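Local coordinates for uncharacterized protein (Bacteroides ovatus, PDB 3NQK) that is of unknown function, an uncharacterized strand-rich protein with two family regions, the N-terminal one belonging to the E-set (immunoglobulin-like) clan, at residues A[40-45]-A[109-114]; A[56-61]-A[96-101]; A[29-34]-A[114-119]; A[13-18]-A[129-134]. All blocks are in the same frame, centred on the assembly; numbering follows the deposited sequence.

All four contacts lie in the N-terminal family region. Contact 3, at the far end of strand 107-115, is a buried loop contact with a single water bridge; the others are partly buried. Contact 1 pairs strands 38-48 and 107-115 within one sheet; contact 2 pairs 57-63 with 98-101 in the other, its Val99 packing on Leu110 and Ile45 of contact 1. Contact 4 joins the two sheets by carbon-to-carbon packing, without a polar bond. Contacts 1 and 2 each combine an apolar inner face with a largely polar, more exposed outer one: amides and hydroxyl, with Pro44 and Leu109, meeting the second subunit in contact 1, histidine-carboxylate pairs in contact 2.

Contact 1: A[40-45]-A[109-114]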
loop_
_atom_site.group_PDB
_atom_site.type_symbol
_atom_site.label_atom_id
_atom_site.label_comp_id
_atom_site.label_asym_id
_atom_site.label_seq_id
_atom_site.Cartn_x
_atom_site.Cartn_y
_atom_site.Cartn_z
ATOM N N THR A 40 3.821 14.327 0.271
ATOM C CA THR A 40 3.282 14.272 -1.075
ATOM C C THR A 40 2.076 13.373 -1.133
ATOM O O THR A 40 2.063 12.305 -0.534
ATOM C CB THR A 40 4.320 13.749 -2.073
ATOM O OG1 THR A 40 5.465 14.600 -2.063
ATOM C CG2 THR A 40 3.749 13.722 -3.452
ATOM N N TYR A 41 1.050 13.815 -1.852
ATOM C CA TYR A 41 -0.105 12.992 -2.102
ATOM C C TYR A 41 -0.241 12.751 -3.587
ATOM O O TYR A 41 -0.198 13.683 -4.387
ATOM C CB TYR A 41 -1.366 13.655 -1.577
ATOM C CG TYR A 41 -2.588 12.793 -1.732
ATOM C CD1 TYR A 41 -2.846 11.759 -0.838
ATOM C CD2 TYR A 41 -3.472 12.985 -2.787
ATOM C CE1 TYR A 41 -3.954 10.942 -0.986
ATOM C CE2 TYR A 41 -4.588 12.185 -2.933
ATOM C CZ TYR A 41 -4.822 11.162 -2.027
ATOM O OH TYR A 41 -5.928 10.363 -2.165
ATOM N N GLN A 42 -0.457 11.502 -3.952
ATOM C CA GLN A 42 -0.566 11.133 -5.335
ATOM C C GLN A 42 -2.010 10.822 -5.704
ATOM O O GLN A 42 -2.613 9.876 -5.170
ATOM C CB GLN A 42 0.327 9.944 -5.616
ATOM C CG GLN A 42 1.794 10.232 -5.324
ATOM C CD GLN A 42 2.707 9.151 -5.794
ATOM O OE1 GLN A 42 2.736 8.068 -5.227
ATOM N NE2 GLN A 42 3.492 9.444 -6.818
ATOM N N LEU A 43 -2.555 11.626 -6.625
ATOM C CA LEU A 43 -3.923 11.495 -7.075
ATOM C C LEU A 43 -3.956 10.981 -8.500
ATOM O O LEU A 43 -3.476 11.635 -9.418
ATOM C CB LEU A 43 -4.621 12.843 -7.002
ATOM C CG LEU A 43 -6.059 12.888 -7.470
ATOM C CD1 LEU A 43 -6.898 11.919 -6.675
ATOM C CD2 LEU A 43 -6.592 14.318 -7.334
ATOM N N PRO A 44 -4.508 9.793 -8.688
ATOM C CA PRO A 44 -4.543 9.215 -10.000
ATOM C C PRO A 44 -5.457 9.940 -10.961
ATOM O O PRO A 44 -6.574 10.329 -10.599
ATOM C CB PRO A 44 -5.082 7.811 -9.746
ATOM C CG PRO A 44 -4.712 7.509 -8.376
ATOM C CD PRO A 44 -4.712 8.783 -7.638
ATOM N N ILE A 45 -4.975 10.109 -12.187
ATOM C CA ILE A 45 -5.779 10.599 -13.271
ATOM C C ILE A 45 -5.993 9.423 -14.230
ATOM O O ILE A 45 -5.032 8.765 -14.648
ATOM C CB ILE A 45 -5.104 11.751 -13.972
ATOM C CG1 ILE A 45 -4.938 12.919 -12.992
ATOM C CG2 ILE A 45 -5.904 12.180 -15.152
ATOM C CD1 ILE A 45 -4.234 14.091 -13.578
ATOM N N LEU A 109 -0.118 9.730 -12.494
ATOM C CA LEU A 109 -0.273 10.324 -11.169
ATOM C C LEU A 109 -0.016 11.837 -11.121
ATOM O O LEU A 109 0.943 12.340 -11.692
ATOM C CB LEU A 109 0.664 9.626 -10.181
ATOM C CG LEU A 109 0.456 8.114 -9.990
ATOM C CD1 LEU A 109 1.576 7.524 -9.085
ATOM C CD2 LEU A 109 -0.942 7.813 -9.422
ATOM N N LEU A 110 -0.891 12.538 -10.415
ATOM C CA LEU A 110 -0.721 13.943 -10.127
ATOM C C LEU A 110 -0.104 14.048 -8.767
ATOM O O LEU A 110 -0.758 13.810 -7.765
ATOM C CB LEU A 110 -2.071 14.664 -10.140
ATOM C CG LEU A 110 -2.047 16.173 -9.860
ATOM C CD1 LEU A 110 -1.412 16.940 -10.996
ATOM C CD2 LEU A 110 -3.445 16.675 -9.609
ATOM N N ASN A 111 1.180 14.340 -8.727
ATOM C CA ASN A 111 1.874 14.508 -7.472
ATOM C C ASN A 111 1.571 15.870 -6.865
ATOM O O ASN A 111 2.045 16.896 -7.356
ATOM C CB ASN A 111 3.368 14.344 -7.679
ATOM C CG ASN A 111 3.728 12.978 -8.186
ATOM O OD1 ASN A 111 3.457 11.979 -7.539
ATOM N ND2 ASN A 111 4.320 12.924 -9.360
ATOM N N ILE A 112 0.723 15.875 -5.840
ATOM C CA ILE A 112 0.425 17.074 -5.090
ATOM C C ILE A 112 1.342 17.125 -3.897
ATOM O O ILE A 112 1.279 16.260 -3.033
ATOM C CB ILE A 112 -1.021 17.070 -4.561
ATOM C CG1 ILE A 112 -2.019 16.861 -5.689
ATOM C CG2 ILE A 112 -1.322 18.355 -3.852
ATOM C CD1 ILE A 112 -3.479 16.933 -5.221
ATOM N N ASP A 113 2.171 18.161 -3.835
ATOM C CA ASP A 113 3.138 18.339 -2.750
ATOM C C ASP A 113 2.647 19.371 -1.715
ATOM O O ASP A 113 2.546 20.565 -2.002
ATOM C CB ASP A 113 4.512 18.779 -3.329
ATOM C CG ASP A 113 5.188 17.677 -4.126
ATOM O OD1 ASP A 113 5.056 16.493 -3.739
ATOM O OD2 ASP A 113 5.843 17.987 -5.140
ATOM N N PHE A 114 2.401 18.905 -0.502
ATOM C CA PHE A 114 1.883 19.759 0.552
ATOM C C PHE A 114 2.979 20.217 1.492
ATOM O O PHE A 114 3.924 19.460 1.797
ATOM C CB PHE A 114 0.818 19.013 1.372
ATOM C CG PHE A 114 -0.481 18.797 0.641
ATOM C CD1 PHE A 114 -1.342 19.851 0.406
ATOM C CD2 PHE A 114 -0.874 17.531 0.263
ATOM C CE1 PHE A 114 -2.554 19.647 -0.243
ATOM C CE2 PHE A 114 -2.095 17.322 -0.385
ATOM C CZ PHE A 114 -2.919 18.378 -0.643
#
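Asn111 OD1 takes a hydrogen bond from Gln42 NE2 at 2.6 Å, a nearly straight bond (164° at the hydrogen) lying in the carbonyl plane. The two amides stand side by side on one face of the sheet, their planes only 21° apart. The Gln42 chain is extended beyond CG, which also carries NE2 past the Leu109 methyl CD1, 3.5 Å away. Cut back to an alanine, Gln42 would probably leave Asn111 OD1 without this donor and the flank of Leu109 less covered. On the same face Thr40 OG1 donates to Asp113 OD1 at 2.6 Å, and Pro44 CG rests on Leu109 CD2 at 3.9 Å. Pro311 of the second subunit packs over Gln42 and Leu109.

The backbones are joined by paired bonds at Tyr41-Ile112 and Leu43-Leu110; Tyr41 N reaches Ile112 O at 2.7 Å. The other face is apolar: Ile45 CD1 lies 4.1 Å from Leu110 CB, and Tyr41 CB meets the edge of the Phe114 ring at CE2. Leu43, Leu110 and Ile112 continue inward onto Leu129 of strand 125-133. One mixed, largely polar face and one apolar face turned to the other sheet are characteristic of a beta-sandwich sheet, consistent with the E-set clan.

Contact 2: A[56-61]-A[96-101]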
loop_
_atom_site.group_PDB
_atom_site.type_symbol
_atom_site.label_atom_id
_atom_site.label_comp_id
_atom_site.label_asym_id
_atom_site.label_seq_id
_atom_site.Cartn_x
_atom_site.Cartn_y
_atom_site.Cartn_z
ATOM N N ASP A 56 -2.000 10.859 -27.503
ATOM C CA ASP A 56 -1.120 11.481 -26.529
ATOM C C ASP A 56 -1.939 12.630 -25.977
ATOM O O ASP A 56 -2.534 13.385 -26.736
ATOM C CB ASP A 56 0.181 12.001 -27.164
ATOM C CG ASP A 56 1.231 10.882 -27.395
ATOM O OD1 ASP A 56 1.091 10.095 -28.375
ATOM O OD2 ASP A 56 2.231 10.848 -26.641
ATOM N N ARG A 57 -2.064 12.699 -24.661
ATOM C CA ARG A 57 -2.907 13.704 -24.041
ATOM C C ARG A 57 -2.129 14.508 -23.038
ATOM O O ARG A 57 -1.473 13.955 -22.152
ATOM C CB ARG A 57 -4.118 13.049 -23.358
ATOM C CG ARG A 57 -4.804 11.991 -24.217
ATOM C CD ARG A 57 -5.863 11.216 -23.460
ATOM N NE ARG A 57 -7.166 11.863 -23.534
ATOM C CZ ARG A 57 -8.222 11.381 -24.198
ATOM N NH1 ARG A 57 -8.160 10.207 -24.821
ATOM N NH2 ARG A 57 -9.369 12.056 -24.189
ATOM N N ASP A 58 -2.122 15.820 -23.246
ATOM C CA ASP A 58 -1.600 16.746 -22.279
ATOM C C ASP A 58 -2.786 17.283 -21.516
ATOM O O ASP A 58 -3.577 18.045 -22.056
ATOM C CB ASP A 58 -0.825 17.880 -22.970
ATOM C CG ASP A 58 0.552 17.434 -23.457
ATOM O OD1 ASP A 58 1.346 16.905 -22.630
ATOM O OD2 ASP A 58 0.847 17.619 -24.660
ATOM N N ILE A 59 -2.947 16.824 -20.277
ATOM C CA ILE A 59 -4.101 17.180 -19.462
ATOM C C ILE A 59 -3.781 18.367 -18.599
ATOM O O ILE A 59 -2.714 18.436 -18.008
ATOM C CB ILE A 59 -4.530 15.987 -18.576
ATOM C CG1 ILE A 59 -4.999 14.824 -19.464
ATOM C CG2 ILE A 59 -5.652 16.398 -17.600
ATOM C CD1 ILE A 59 -4.965 13.468 -18.790
ATOM N N HIS A 60 -4.696 19.319 -18.534
ATOM C CA HIS A 60 -4.471 20.528 -17.734
ATOM C C HIS A 60 -5.363 20.533 -16.511
ATOM O O HIS A 60 -6.571 20.294 -16.612
ATOM C CB HIS A 60 -4.720 21.781 -18.571
ATOM C CG HIS A 60 -3.754 21.952 -19.706
ATOM N ND1 HIS A 60 -2.753 22.904 -19.696
ATOM C CD2 HIS A 60 -3.640 21.300 -20.887
ATOM C CE1 HIS A 60 -2.066 22.827 -20.823
ATOM N NE2 HIS A 60 -2.583 21.862 -21.563
ATOM N N ILE A 61 -4.757 20.797 -15.346
ATOM C CA ILE A 61 -5.473 20.840 -14.082
ATOM C C ILE A 61 -5.397 22.246 -13.505
ATOM O O ILE A 61 -4.349 22.884 -13.552
ATOM C CB ILE A 61 -4.845 19.899 -13.046
ATOM C CG1 ILE A 61 -4.445 18.555 -13.681
ATOM C CG2 ILE A 61 -5.786 19.696 -11.891
ATOM C CD1 ILE A 61 -5.584 17.697 -14.010
ATOM N N PRO A 96 1.836 20.065 -10.610
ATOM C CA PRO A 96 2.065 20.479 -11.987
ATOM C C PRO A 96 0.759 20.766 -12.729
ATOM O O PRO A 96 -0.219 20.032 -12.581
ATOM C CB PRO A 96 2.814 19.278 -12.611
ATOM C CG PRO A 96 2.615 18.154 -11.683
ATOM C CD PRO A 96 2.388 18.734 -10.327
ATOM N N GLU A 97 0.752 21.850 -13.494
ATOM C CA GLU A 97 -0.427 22.281 -14.225
ATOM C C GLU A 97 -0.782 21.268 -15.325
ATOM O O GLU A 97 -1.953 21.110 -15.676
ATOM C CB GLU A 97 -0.177 23.672 -14.823
ATOM C CG GLU A 97 -1.432 24.396 -15.346
ATOM C CD GLU A 97 -1.714 24.124 -16.813
ATOM O OE1 GLU A 97 -0.792 23.669 -17.528
ATOM O OE2 GLU A 97 -2.855 24.396 -17.256
ATOM N N THR A 98 0.234 20.551 -15.817
ATOM C CA THR A 98 0.061 19.595 -16.907
ATOM C C THR A 98 0.526 18.169 -16.540
ATOM O O THR A 98 1.577 17.975 -15.906
ATOM C CB THR A 98 0.823 20.066 -18.179
ATOM O OG1 THR A 98 0.026 21.027 -18.883
ATOM C CG2 THR A 98 1.128 18.892 -19.113
ATOM N N VAL A 99 -0.273 17.182 -16.943
ATOM C CA VAL A 99 0.080 15.785 -16.786
ATOM C C VAL A 99 0.016 15.125 -18.139
ATOM O O VAL A 99 -0.940 15.322 -18.886
ATOM C CB VAL A 99 -0.875 15.071 -15.856
ATOM C CG1 VAL A 99 -0.516 13.629 -15.771
ATOM C CG2 VAL A 99 -0.853 15.728 -14.448
ATOM N N HIS A 100 1.030 14.343 -18.468
ATOM C CA HIS A 100 1.084 13.716 -19.763
ATOM C C HIS A 100 0.709 12.233 -19.697
ATOM O O HIS A 100 1.310 11.460 -18.943
ATOM C CB HIS A 100 2.474 13.882 -20.382
ATOM C CG HIS A 100 2.579 13.334 -21.768
ATOM N ND1 HIS A 100 1.985 13.940 -22.855
ATOM C CD2 HIS A 100 3.182 12.216 -22.243
ATOM C CE1 HIS A 100 2.224 13.224 -23.940
ATOM N NE2 HIS A 100 2.945 12.171 -23.596
ATOM N N ILE A 101 -0.286 11.848 -20.490
ATOM C CA ILE A 101 -0.651 10.456 -20.640
ATOM C C ILE A 101 -0.437 10.043 -22.086
ATOM O O ILE A 101 -1.195 10.438 -22.969
ATOM C CB ILE A 101 -2.113 10.196 -20.260
ATOM C CG1 ILE A 101 -2.330 10.476 -18.786
ATOM C CG2 ILE A 101 -2.497 8.742 -20.572
ATOM C CD1 ILE A 101 -3.749 10.216 -18.320
#
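Ile59 and Ile101 meet through their CD1 methyls at 3.5 Å on the inward face of an antiparallel strand pair, 57-61 with 98-101, in a sheet of what is probably an E-set beta sandwich. This is the tightly packed side: Ile59 and Val99 lean on Ile45 of the facing sheet, Ile101 on Val47, and Ile59 also reaches Ile131. Paired backbone bonds at Arg57-Ile101 and Ile59-Val99 lock the register, and Ile61 N adds a bond to Glu97 O at 2.8 Å beyond the last of these pairs. Arg57 turns its guanidinium away from strand 98-101, to Asn53 and the carbonyl of Asp134.

The opposite face, with Asp58, His60, Thr98 and His100, is looser and more open to solvent. Two histidine-carboxylate bonds are made here. His100, its CG anti to the backbone N (chi1 -176°), directs ND1 to Asp58 OD1 at 3.0 Å, but from above the carboxylate plane; its NE2 has a weak, long bond to Asp56 OD2.

The second bond is more regular. Glu97 bends at chi2 (-91°) and brings its carboxylate to the edge of the His60 ring, while Thr98 OG1 sits over one ring face and donates to Glu97 OE1. His60 ND1 meets Glu97 OE2 at 2.9 Å, on the syn side of the carboxylate and exactly in the ring plane.

Contact 3: A[29-34]-A[114-119]; sequences IYVRYK and FNLQDI
A type II beta turn, Leu116 to Ile119, ends strand 107-115, and the end of strand 27-32 with the residues after it packs against that turn. The turn is closed by Ile119 N bonding back to Leu116 O at 2.9 Å. Tyr33 carries most of the contact. With CG anti to the backbone N (chi1 -168°), its ring runs alongside Leu116, the two side chains pointing contrary ways. Ring atom CE2 lies 3.8 Å from Leu116 CB, and Leu116 O sits at the ring edge, 3.6 Å from CE2. Farther out, Tyr33 OH reaches the backbone of the turn, 3.4 Å from Gln117 CA.

The hydroxyl does not bond directly to the turn; a water spans the gap. It lies 2.7 Å from Tyr33 OH and accepts from Asp118 N at 2.9 Å, so this turn amide is satisfied through the solvent molecule. A leucine at Tyr33 would probably lose the hydroxyl end of the water bridge to Asp118 N and open a gap beside Gln117 CA.

Nearer strand 27-32, Val31 CG2 touches Leu116 CD1 at 3.6 Å, an apolar contact continued by Val39 and Pro156 around Leu116. Val31 and Tyr33 are themselves backbone-bonded to Phe157, in a parallel pairing with strand 149-157. The result is a buried junction between strand 27-32 of the mixed sheet and the turn after strand 107-115 of the antiparallel one, consistent with a beta sandwich of the E-set type.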
loop_
_atom_site.group_PDB
_atom_site.type_symbol
_atom_site.label_atom_id
_atom_site.label_comp_id
_atom_site.label_asym_id
_atom_site.label_seq_id
_atom_site.Cartn_x
_atom_site.Cartn_y
_atom_site.Cartn_z
ATOM N N ILE A 29 -9.163 13.027 1.972
ATOM C CA ILE A 29 -7.895 12.357 1.894
ATOM C C ILE A 29 -7.071 12.580 3.160
ATOM O O ILE A 29 -7.109 13.660 3.769
ATOM C CB ILE A 29 -7.094 12.739 0.622
ATOM C CG1 ILE A 29 -6.606 14.163 0.673
ATOM C CG2 ILE A 29 -7.934 12.531 -0.603
ATOM C CD1 ILE A 29 -5.736 14.515 -0.526
ATOM N N TYR A 30 -6.358 11.531 3.568
ATOM C CA TYR A 30 -5.573 11.539 4.784
ATOM C C TYR A 30 -4.119 11.618 4.456
ATOM O O TYR A 30 -3.597 10.770 3.744
ATOM C CB TYR A 30 -5.861 10.265 5.587
ATOM C CG TYR A 30 -7.305 10.179 6.062
ATOM C CD1 TYR A 30 -7.702 10.793 7.246
ATOM C CD2 TYR A 30 -8.278 9.557 5.292
ATOM C CE1 TYR A 30 -9.019 10.753 7.672
ATOM C CE2 TYR A 30 -9.611 9.505 5.718
ATOM C CZ TYR A 30 -9.968 10.111 6.911
ATOM O OH TYR A 30 -11.284 10.088 7.346
ATOM N N VAL A 31 -3.443 12.643 4.971
ATOM C CA VAL A 31 -1.997 12.790 4.744
ATOM C C VAL A 31 -1.270 12.908 6.061
ATOM O O VAL A 31 -1.689 13.645 6.945
ATOM C CB VAL A 31 -1.694 14.008 3.878
ATOM C CG1 VAL A 31 -2.618 14.024 2.687
ATOM C CG2 VAL A 31 -1.852 15.253 4.656
ATOM N N ARG A 32 -0.196 12.156 6.211
ATOM C CA ARG A 32 0.539 12.155 7.464
ATOM C C ARG A 32 1.421 13.380 7.586
ATOM O O ARG A 32 2.139 13.729 6.653
ATOM C CB ARG A 32 1.383 10.878 7.607
ATOM C CG ARG A 32 2.387 10.932 8.778
ATOM C CD ARG A 32 3.021 9.566 9.076
ATOM N NE ARG A 32 2.396 8.901 10.230
ATOM C CZ ARG A 32 1.781 7.715 10.197
ATOM N NH1 ARG A 32 1.694 7.024 9.076
ATOM N NH2 ARG A 32 1.265 7.214 11.305
ATOM N N TYR A 33 1.337 14.055 8.732
ATOM C CA TYR A 33 2.232 15.154 9.032
ATOM C C TYR A 33 3.556 14.562 9.458
ATOM O O TYR A 33 3.645 13.947 10.502
ATOM C CB TYR A 33 1.662 16.015 10.152
ATOM C CG TYR A 33 2.383 17.332 10.339
ATOM C CD1 TYR A 33 3.681 17.378 10.857
ATOM C CD2 TYR A 33 1.772 18.532 10.005
ATOM C CE1 TYR A 33 4.355 18.600 11.025
ATOM C CE2 TYR A 33 2.442 19.771 10.166
ATOM C CZ TYR A 33 3.722 19.793 10.674
ATOM O OH TYR A 33 4.371 21.002 10.835
ATOM N N LYS A 34 4.584 14.719 8.628
ATOM C CA LYS A 34 5.887 14.111 8.917
ATOM C C LYS A 34 6.945 15.122 9.347
ATOM O O LYS A 34 6.885 15.667 10.449
ATOM C CB LYS A 34 6.390 13.295 7.710
ATOM C CG LYS A 34 6.118 11.803 7.804
ATOM C CD LYS A 34 6.700 11.038 6.595
ATOM C CE LYS A 34 5.949 11.387 5.291
ATOM N NZ LYS A 34 6.291 10.470 4.168
ATOM N N PHE A 114 2.401 18.905 -0.502
ATOM C CA PHE A 114 1.883 19.759 0.552
ATOM C C PHE A 114 2.979 20.217 1.492
ATOM O O PHE A 114 3.924 19.460 1.797
ATOM C CB PHE A 114 0.818 19.013 1.372
ATOM C CG PHE A 114 -0.481 18.797 0.641
ATOM C CD1 PHE A 114 -1.342 19.851 0.406
ATOM C CD2 PHE A 114 -0.874 17.531 0.263
ATOM C CE1 PHE A 114 -2.554 19.647 -0.243
ATOM C CE2 PHE A 114 -2.095 17.322 -0.385
ATOM C CZ PHE A 114 -2.919 18.378 -0.643
ATOM N N ASN A 115 2.853 21.462 1.951
ATOM C CA ASN A 115 3.666 21.985 3.040
ATOM C C ASN A 115 2.730 22.354 4.186
ATOM O O ASN A 115 2.136 23.442 4.204
ATOM C CB ASN A 115 4.460 23.208 2.599
ATOM C CG ASN A 115 5.281 23.811 3.740
ATOM O OD1 ASN A 115 6.071 23.117 4.388
ATOM N ND2 ASN A 115 5.081 25.101 4.000
ATOM N N LEU A 116 2.584 21.440 5.130
ATOM C CA LEU A 116 1.566 21.568 6.167
ATOM C C LEU A 116 2.024 22.367 7.390
ATOM O O LEU A 116 1.236 22.614 8.291
ATOM C CB LEU A 116 1.101 20.171 6.605
ATOM C CG LEU A 116 0.483 19.310 5.502
ATOM C CD1 LEU A 116 0.201 17.894 6.000
ATOM C CD2 LEU A 116 -0.773 19.945 4.993
ATOM N N GLN A 117 3.279 22.789 7.412
ATOM C CA GLN A 117 3.810 23.490 8.582
ATOM C C GLN A 117 2.930 24.667 8.979
ATOM O O GLN A 117 2.591 25.508 8.148
ATOM C CB GLN A 117 5.227 23.977 8.323
ATOM C CG GLN A 117 5.952 24.450 9.593
ATOM C CD GLN A 117 7.394 24.770 9.342
ATOM O OE1 GLN A 117 8.042 24.159 8.484
ATOM N NE2 GLN A 117 7.921 25.732 10.089
ATOM N N ASP A 118 2.552 24.708 10.260
ATOM C CA ASP A 118 1.725 25.800 10.813
ATOM C C ASP A 118 0.289 25.801 10.277
ATOM O O ASP A 118 -0.413 26.782 10.415
ATOM C CB ASP A 118 2.380 27.178 10.548
ATOM C CG ASP A 118 3.762 27.321 11.219
ATOM O OD1 ASP A 118 3.888 26.959 12.409
ATOM O OD2 ASP A 118 4.710 27.828 10.557
ATOM N N ILE A 119 -0.136 24.713 9.648
ATOM C CA ILE A 119 -1.514 24.630 9.163
ATOM C C ILE A 119 -2.447 24.790 10.370
ATOM O O ILE A 119 -2.183 24.257 11.443
ATOM C CB ILE A 119 -1.803 23.271 8.432
ATOM C CG1 ILE A 119 -3.147 23.307 7.697
ATOM C CG2 ILE A 119 -1.803 22.131 9.410
ATOM C CD1 ILE A 119 -3.157 24.156 6.498
HETATM O O HOH W 1 2.990 22.786 12.385
#

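Contact 4: A[13-18]-A[129-134]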
loop_
_atom_site.group_PDB
_atom_site.type_symbol
_atom_site.label_atom_id
_atom_site.label_comp_id
_atom_site.label_asym_id
_atom_site.label_seq_id
_atom_site.Cartn_x
_atom_site.Cartn_y
_atom_site.Cartn_z
ATOM N N VAL A 13 -11.974 11.542 -19.123
ATOM C CA VAL A 13 -10.801 11.657 -18.254
ATOM C C VAL A 13 -11.208 12.198 -16.904
ATOM O O VAL A 13 -11.773 13.268 -16.824
ATOM C CB VAL A 13 -9.766 12.608 -18.845
ATOM C CG1 VAL A 13 -8.561 12.776 -17.877
ATOM C CG2 VAL A 13 -9.309 12.114 -20.191
ATOM N N SER A 14 -10.843 11.490 -15.835
ATOM C CA SER A 14 -11.263 11.865 -14.496
ATOM C C SER A 14 -10.263 11.467 -13.409
ATOM O O SER A 14 -9.314 10.726 -13.657
ATOM C CB SER A 14 -12.592 11.225 -14.185
ATOM O OG SER A 14 -12.469 9.826 -14.162
ATOM N N PHE A 15 -10.508 11.976 -12.197
ATOM C CA PHE A 15 -9.681 11.693 -11.034
ATOM C C PHE A 15 -10.192 10.458 -10.334
ATOM O O PHE A 15 -11.389 10.198 -10.333
ATOM C CB PHE A 15 -9.757 12.853 -10.035
ATOM C CG PHE A 15 -9.262 14.173 -10.576
ATOM C CD1 PHE A 15 -7.897 14.419 -10.713
ATOM C CD2 PHE A 15 -10.145 15.202 -10.829
ATOM C CE1 PHE A 15 -7.439 15.635 -11.147
ATOM C CE2 PHE A 15 -9.689 16.430 -11.265
ATOM C CZ PHE A 15 -8.332 16.645 -11.430
ATOM N N LYS A 16 -9.295 9.711 -9.699
ATOM C CA LYS A 16 -9.720 8.562 -8.892
ATOM C C LYS A 16 -9.042 8.552 -7.527
ATOM O O LYS A 16 -7.946 8.002 -7.360
ATOM C CB LYS A 16 -9.454 7.249 -9.623
ATOM C CG LYS A 16 -10.560 6.211 -9.441
ATOM C CD LYS A 16 -11.853 6.629 -10.203
ATOM C CE LYS A 16 -12.886 5.491 -10.243
ATOM N NZ LYS A 16 -13.203 4.954 -8.863
ATOM N N ALA A 17 -9.700 9.163 -6.552
ATOM C CA ALA A 17 -9.232 9.114 -5.186
ATOM C C ALA A 17 -9.386 7.669 -4.661
ATOM O O ALA A 17 -10.081 6.846 -5.284
ATOM C CB ALA A 17 -10.017 10.077 -4.329
ATOM N N PRO A 18 -8.724 7.354 -3.524
ATOM C CA PRO A 18 -8.810 6.009 -2.915
ATOM C C PRO A 18 -10.257 5.576 -2.582
ATOM O O PRO A 18 -10.606 4.409 -2.746
ATOM C CB PRO A 18 -7.979 6.148 -1.624
ATOM C CG PRO A 18 -7.062 7.310 -1.866
ATOM C CD PRO A 18 -7.780 8.237 -2.801
ATOM N N LEU A 129 -10.024 20.722 -7.374
ATOM C CA LEU A 129 -9.340 20.526 -8.646
ATOM C C LEU A 129 -10.333 20.243 -9.735
ATOM O O LEU A 129 -11.294 19.500 -9.541
ATOM C CB LEU A 129 -8.360 19.367 -8.552
ATOM C CG LEU A 129 -7.290 19.507 -7.473
ATOM C CD1 LEU A 129 -6.425 18.247 -7.406
ATOM C CD2 LEU A 129 -6.453 20.722 -7.728
ATOM N N THR A 130 -10.109 20.856 -10.883
ATOM C CA THR A 130 -10.935 20.641 -12.038
ATOM C C THR A 130 -10.020 20.396 -13.240
ATOM O O THR A 130 -8.889 20.905 -13.295
ATOM C CB THR A 130 -11.859 21.874 -12.311
ATOM O OG1 THR A 130 -12.861 21.536 -13.278
ATOM C CG2 THR A 130 -11.045 23.056 -12.828
ATOM N N ILE A 131 -10.477 19.569 -14.159
ATOM C CA ILE A 131 -9.740 19.311 -15.385
ATOM C C ILE A 131 -10.274 20.229 -16.433
ATOM O O ILE A 131 -11.358 19.995 -16.979
ATOM C CB ILE A 131 -9.918 17.870 -15.843
ATOM C CG1 ILE A 131 -9.203 16.939 -14.887
ATOM C CG2 ILE A 131 -9.378 17.683 -17.261
ATOM C CD1 ILE A 131 -9.312 15.530 -15.246
ATOM N N VAL A 132 -9.524 21.291 -16.719
ATOM C CA VAL A 132 -9.964 22.302 -17.672
ATOM C C VAL A 132 -9.730 21.892 -19.165
ATOM O O VAL A 132 -10.239 22.542 -20.065
ATOM C CB VAL A 132 -9.295 23.689 -17.371
ATOM C CG1 VAL A 132 -9.625 24.129 -15.963
ATOM C CG2 VAL A 132 -7.784 23.626 -17.564
ATOM N N ASP A 133 -8.966 20.813 -19.393
ATOM C CA ASP A 133 -8.707 20.278 -20.777
ATOM C C ASP A 133 -8.241 18.822 -20.695
ATOM O O ASP A 133 -7.197 18.540 -20.111
ATOM C CB ASP A 133 -7.643 21.120 -21.508
ATOM C CG ASP A 133 -7.262 20.539 -22.912
ATOM O OD1 ASP A 133 -8.070 19.789 -23.514
ATOM O OD2 ASP A 133 -6.166 20.865 -23.409
ATOM N N ASP A 134 -9.004 17.909 -21.303
ATOM C CA ASP A 134 -8.719 16.443 -21.192
ATOM C C ASP A 134 -7.728 15.918 -22.238
ATOM O O ASP A 134 -7.598 14.699 -22.416
ATOM C CB ASP A 134 -10.032 15.613 -21.235
ATOM C CG ASP A 134 -10.746 15.675 -22.595
ATOM O OD1 ASP A 134 -10.189 16.237 -23.566
ATOM O OD2 ASP A 134 -11.866 15.143 -22.688
#
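Strands 13-15 and 129-131 run almost antiparallel (169° between directions) but their axes stay 8.2 Å apart, too far for backbone pairing, so the space is bridged by side chains. Ile131 is the central one, reaching across from the facing strand to lay its end over one face of the Phe15 ring. Its CG1 is 3.6 Å from Phe15 CZ, while CD1 lies 4.3 Å from the ring centroid and 20° off the normal, a CH-pi contact displaced toward the rim. Having CG1 anti to the carbonyl carbon (chi1 -70°), Ile131 also places CD1 3.9 Å from Val13 CG1, with Val13 lying across it.

Leu129 flanks the same ring, its CB 4.0 Å from Phe15 CZ. At the other end, beyond the corner in the chain at Val132, Val13 CG2 packs on Asp134 CB at 3.7 Å. The carboxylate of Asp134 is engaged separately, with OD1 bonded to Ser136 OG. Leu43 and Ile45 of strand 38-48, beside strand 12-15, adjoin Phe15 and Val13.

With no polar bond between the two segments, their cohesion rests on shape and on burial of apolar surface, as suits the margin of a sandwich, where edge strand 12-15 covers strand 125-133.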